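Local coordinates for protein PHB depolymerase (Penicillium funiculosum, PDB 2D81) that hydrolyses the ester bonds of polyhydroxybutyrate, using a circularly permuted alpha/beta-hydrolase fold that binds short 3-hydroxybutyrate chains, at residues D203-C214 against A251-Q262. Residues are numbered along the deposited sequence; the frame is centred on the assembly and turned at random.
Sequences DTTGYLYVPQSC and ADTNNMIILYPQ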
loop_
_atom_site.group_PDB
_atom_site.type_symbol
_atom_site.label_atom_id
_atom_site.label_comp_id
_atom_site.label_asym_id
_atom_site.label_seq_id
_atom_site.Cartn_x
_atom_site.Cartn_y
_atom_site.Cartn_z
ATOM N N ASP A 203 12.579 -6.568 -5.551
ATOM C CA ASP A 203 14.007 -6.562 -5.250
ATOM C C ASP A 203 14.391 -7.827 -4.483
ATOM O O ASP A 203 13.527 -8.607 -4.079
ATOM C CB ASP A 203 14.347 -5.317 -4.423
ATOM C CG ASP A 203 15.816 -4.933 -4.508
ATOM O OD1 ASP A 203 16.176 -3.870 -3.963
ATOM O OD2 ASP A 203 16.609 -5.682 -5.115
ATOM N N THR A 204 15.691 -8.026 -4.290
ATOM C CA THR A 204 16.197 -9.195 -3.576
ATOM C C THR A 204 15.880 -9.113 -2.085
ATOM O O THR A 204 15.812 -10.133 -1.396
ATOM C CB THR A 204 17.728 -9.313 -3.725
ATOM O OG1 THR A 204 18.345 -8.140 -3.182
ATOM C CG2 THR A 204 18.117 -9.447 -5.185
ATOM N N THR A 205 15.694 -7.892 -1.596
ATOM C CA THR A 205 15.684 -7.630 -0.163
ATOM C C THR A 205 14.472 -6.784 0.220
ATOM O O THR A 205 14.149 -5.811 -0.460
ATOM C CB THR A 205 16.971 -6.880 0.255
ATOM O OG1 THR A 205 18.120 -7.622 -0.179
ATOM C CG2 THR A 205 17.027 -6.704 1.769
ATOM N N GLY A 206 13.809 -7.160 1.308
ATOM C CA GLY A 206 12.744 -6.333 1.851
ATOM C C GLY A 206 13.080 -5.884 3.261
ATOM O O GLY A 206 14.088 -6.312 3.828
ATOM N N TYR A 207 12.239 -5.028 3.832
ATOM C CA TYR A 207 12.499 -4.489 5.162
ATOM C C TYR A 207 11.255 -4.512 6.038
ATOM O O TYR A 207 10.131 -4.588 5.538
ATOM C CB TYR A 207 13.024 -3.055 5.058
ATOM C CG TYR A 207 14.317 -2.946 4.292
ATOM C CD1 TYR A 207 14.325 -2.913 2.896
ATOM C CD2 TYR A 207 15.539 -2.928 4.958
ATOM C CE1 TYR A 207 15.522 -2.868 2.189
ATOM C CE2 TYR A 207 16.740 -2.884 4.260
ATOM C CZ TYR A 207 16.725 -2.856 2.878
ATOM O OH TYR A 207 17.913 -2.833 2.189
ATOM N N LEU A 208 11.462 -4.456 7.351
ATOM C CA LEU A 208 10.357 -4.293 8.287
ATOM C C LEU A 208 10.832 -3.570 9.535
ATOM O O LEU A 208 11.939 -3.815 10.022
ATOM C CB LEU A 208 9.754 -5.652 8.679
ATOM C CG LEU A 208 10.635 -6.682 9.397
ATOM C CD1 LEU A 208 9.755 -7.685 10.139
ATOM C CD2 LEU A 208 11.526 -7.388 8.393
ATOM N N TYR A 209 9.997 -2.669 10.045
ATOM C CA TYR A 209 10.294 -2.009 11.306
ATOM C C TYR A 209 9.660 -2.769 12.457
ATOM O O TYR A 209 8.451 -3.015 12.458
ATOM C CB TYR A 209 9.775 -0.571 11.319
ATOM C CG TYR A 209 10.055 0.097 12.639
ATOM C CD1 TYR A 209 11.365 0.373 13.031
ATOM C CD2 TYR A 209 9.029 0.355 13.546
ATOM C CE1 TYR A 209 11.648 0.879 14.297
ATOM C CE2 TYR A 209 9.300 0.862 14.819
ATOM C CZ TYR A 209 10.615 1.117 15.184
ATOM O OH TYR A 209 10.901 1.595 16.440
ATOM N N VAL A 210 10.480 -3.138 13.437
ATOM C CA VAL A 210 10.009 -3.901 14.587
ATOM C C VAL A 210 10.264 -3.139 15.883
ATOM O O VAL A 210 11.411 -2.991 16.308
ATOM C CB VAL A 210 10.722 -5.275 14.682
ATOM C CG1 VAL A 210 10.228 -6.038 15.906
ATOM C CG2 VAL A 210 10.464 -6.088 13.418
ATOM N N PRO A 211 9.197 -2.635 16.524
ATOM C CA PRO A 211 9.343 -1.893 17.783
ATOM C C PRO A 211 9.952 -2.811 18.837
ATOM O O PRO A 211 9.854 -4.031 18.726
ATOM C CB PRO A 211 7.903 -1.513 18.130
ATOM C CG PRO A 211 7.239 -1.426 16.787
ATOM C CD PRO A 211 7.794 -2.635 16.078
ATOM N N GLN A 212 10.573 -2.232 19.859
ATOM C CA GLN A 212 11.161 -3.034 20.927
ATOM C C GLN A 212 10.136 -4.001 21.517
ATOM O O GLN A 212 10.455 -5.153 21.817
ATOM C CB GLN A 212 11.711 -2.128 22.031
ATOM C CG GLN A 212 12.309 -2.885 23.209
ATOM C CD GLN A 212 13.426 -3.824 22.790
ATOM O OE1 GLN A 212 14.429 -3.396 22.218
ATOM N NE2 GLN A 212 13.257 -5.112 23.075
ATOM N N SER A 213 8.900 -3.533 21.673
ATOM C CA SER A 213 7.864 -4.325 22.325
ATOM C C SER A 213 7.503 -5.583 21.539
ATOM O O SER A 213 7.022 -6.556 22.116
ATOM C CB SER A 213 6.606 -3.480 22.539
ATOM O OG SER A 213 6.087 -3.031 21.300
ATOM N N CYS A 214 7.730 -5.564 20.227
ATOM C CA CYS A 214 7.374 -6.701 19.382
ATOM C C CYS A 214 8.517 -7.697 19.209
ATOM O O CYS A 214 8.326 -8.773 18.642
ATOM C CB CYS A 214 6.888 -6.217 18.003
ATOM S SG CYS A 214 5.417 -5.151 18.139
ATOM N N ALA A 251 3.904 3.173 14.879
ATOM C CA ALA A 251 4.088 1.760 15.186
ATOM C C ALA A 251 4.811 1.598 16.521
ATOM O O ALA A 251 4.496 0.697 17.305
ATOM C CB ALA A 251 4.889 1.087 14.078
ATOM N N ASP A 252 5.775 2.479 16.775
ATOM C CA ASP A 252 6.716 2.278 17.876
ATOM C C ASP A 252 6.031 2.262 19.236
ATOM O O ASP A 252 6.513 1.626 20.174
ATOM C CB ASP A 252 7.787 3.372 17.875
ATOM C CG ASP A 252 9.026 2.965 18.646
ATOM O OD1 ASP A 252 9.538 3.773 19.447
ATOM O OD2 ASP A 252 9.491 1.830 18.441
ATOM N N THR A 253 4.912 2.969 19.345
ATOM C CA THR A 253 4.219 3.084 20.622
ATOM C C THR A 253 2.915 2.288 20.652
ATOM O O THR A 253 2.121 2.422 21.584
ATOM C CB THR A 253 3.905 4.556 20.945
ATOM O OG1 THR A 253 3.131 5.126 19.880
ATOM C CG2 THR A 253 5.193 5.347 21.115
ATOM N N ASN A 254 2.703 1.452 19.640
ATOM C CA ASN A 254 1.432 0.750 19.490
ATOM C C ASN A 254 1.579 -0.723 19.125
ATOM O O ASN A 254 0.701 -1.304 18.486
ATOM C CB ASN A 254 0.568 1.464 18.445
ATOM C CG ASN A 254 -0.006 2.764 18.962
ATOM O OD1 ASN A 254 -0.939 2.763 19.764
ATOM N ND2 ASN A 254 0.558 3.884 18.519
ATOM N N ASN A 255 2.683 -1.327 19.551
ATOM C CA ASN A 255 2.898 -2.760 19.368
ATOM C C ASN A 255 2.588 -3.169 17.937
ATOM O O ASN A 255 1.876 -4.144 17.702
ATOM C CB ASN A 255 2.012 -3.560 20.323
ATOM C CG ASN A 255 2.287 -3.244 21.776
ATOM O OD1 ASN A 255 3.435 -3.253 22.217
ATOM N ND2 ASN A 255 1.230 -2.974 22.534
ATOM N N MET A 256 3.120 -2.411 16.987
ATOM C CA MET A 256 2.813 -2.625 15.579
ATOM C C MET A 256 4.100 -2.791 14.777
ATOM O O MET A 256 5.020 -1.985 14.896
ATOM C CB MET A 256 2.017 -1.435 15.036
ATOM C CG MET A 256 1.513 -1.607 13.614
ATOM S SD MET A 256 0.707 -0.108 13.029
ATOM C CE MET A 256 -0.756 -0.079 14.104
ATOM N N ILE A 257 4.157 -3.845 13.968
ATOM C CA ILE A 257 5.239 -4.025 13.010
ATOM C C ILE A 257 4.815 -3.417 11.671
ATOM O O ILE A 257 3.666 -3.563 11.254
ATOM C CB ILE A 257 5.556 -5.529 12.820
ATOM C CG1 ILE A 257 6.093 -6.112 14.133
ATOM C CG2 ILE A 257 6.562 -5.724 11.693
ATOM C CD1 ILE A 257 6.344 -7.617 14.084
ATOM N N ILE A 258 5.730 -2.715 11.012
ATOM C CA ILE A 258 5.467 -2.215 9.666
ATOM C C ILE A 258 6.331 -2.991 8.680
ATOM O O ILE A 258 7.558 -2.960 8.766
ATOM C CB ILE A 258 5.812 -0.711 9.521
ATOM C CG1 ILE A 258 5.156 0.110 10.639
ATOM C CG2 ILE A 258 5.348 -0.211 8.161
ATOM C CD1 ILE A 258 3.636 0.118 10.616
ATOM N N LEU A 259 5.692 -3.692 7.748
ATOM C CA LEU A 259 6.417 -4.423 6.712
ATOM C C LEU A 259 6.545 -3.559 5.464
ATOM O O LEU A 259 5.556 -2.997 4.989
ATOM C CB LEU A 259 5.680 -5.721 6.364
ATOM C CG LEU A 259 6.180 -6.520 5.154
ATOM C CD1 LEU A 259 7.597 -7.034 5.412
ATOM C CD2 LEU A 259 5.232 -7.687 4.892
ATOM N N TYR A 260 7.767 -3.447 4.951
ATOM C CA TYR A 260 8.034 -2.639 3.759
ATOM C C TYR A 260 8.584 -3.477 2.605
ATOM O O TYR A 260 9.799 -3.576 2.434
ATOM C CB TYR A 260 9.060 -1.531 4.054
ATOM C CG TYR A 260 8.650 -0.496 5.076
ATOM C CD1 TYR A 260 8.990 -0.640 6.425
ATOM C CD2 TYR A 260 7.952 0.647 4.691
ATOM C CE1 TYR A 260 8.646 0.339 7.363
ATOM C CE2 TYR A 260 7.602 1.628 5.621
ATOM C CZ TYR A 260 7.952 1.468 6.951
ATOM O OH TYR A 260 7.605 2.436 7.867
ATOM N N PRO A 261 7.704 -4.094 1.803
ATOM C CA PRO A 261 8.190 -4.900 0.675
ATOM C C PRO A 261 8.836 -3.950 -0.337
ATOM O O PRO A 261 8.497 -2.770 -0.376
ATOM C CB PRO A 261 6.913 -5.538 0.122
ATOM C CG PRO A 261 5.977 -5.546 1.320
ATOM C CD PRO A 261 6.241 -4.204 1.939
ATOM N N GLN A 262 9.756 -4.453 -1.157
ATOM C CA GLN A 262 10.464 -3.583 -2.094
ATOM C C GLN A 262 10.339 -4.044 -3.539
ATOM O O GLN A 262 10.621 -5.198 -3.855
ATOM C CB GLN A 262 11.951 -3.501 -1.732
ATOM C CG GLN A 262 12.252 -2.973 -0.328
ATOM C CD GLN A 262 11.751 -1.559 -0.108
ATOM O OE1 GLN A 262 11.935 -0.683 -0.949
ATOM N NE2 GLN A 262 11.124 -1.329 1.038
HETATM O O HOH W 1 8.492 -0.574 21.860
HETATM O O HOH W 2 5.178 -0.550 20.842
#
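Tyr209 of strand 205-210 meets Asp252, in the turn before strand 256-260, in the buried, tightly packed part of the contact. With CG anti to the backbone N (chi1 179°), the Tyr209 ring swings over toward Asp252 and its OH donates a very short 2.5 Å bond to Asp252 OD2, which lies near the ring plane. Gly186 N also bonds the Tyr209 hydroxyl, and Ser185 OG the same carboxylate oxygen. Pro211 wedges in beside them, its CG 3.0 Å from Met256 O, a buried carbonyl with no hydrogen-bond partner. Between the antiparallel strands, Tyr209 N and O pair with Ile258, and Tyr207 likewise with Tyr260. Tyr260 O takes two donors from opposite faces of its plane, Tyr207 N and Gln262 NE2. With CG anti to the carbonyl carbon (chi1 -59°), Gln262 lays CG at the Tyr207 ring edge; the bend at chi2 turns the amide back to Tyr260 O. The looser, wetter rim lies just beyond Pro211, where Ser213 OG gives a 2.8 Å bond to a lone pair of Asn255 OD1 and one water links Ser213 OG, Asp252 O and Asn255 N. In the mixed sheet, strand 205-210 lies between 187-192 and 256-260, which 221-227 flanks beyond; disulfide Cys214–Cys221 ties in that last strand, and helix 247-251 packs against Tyr209.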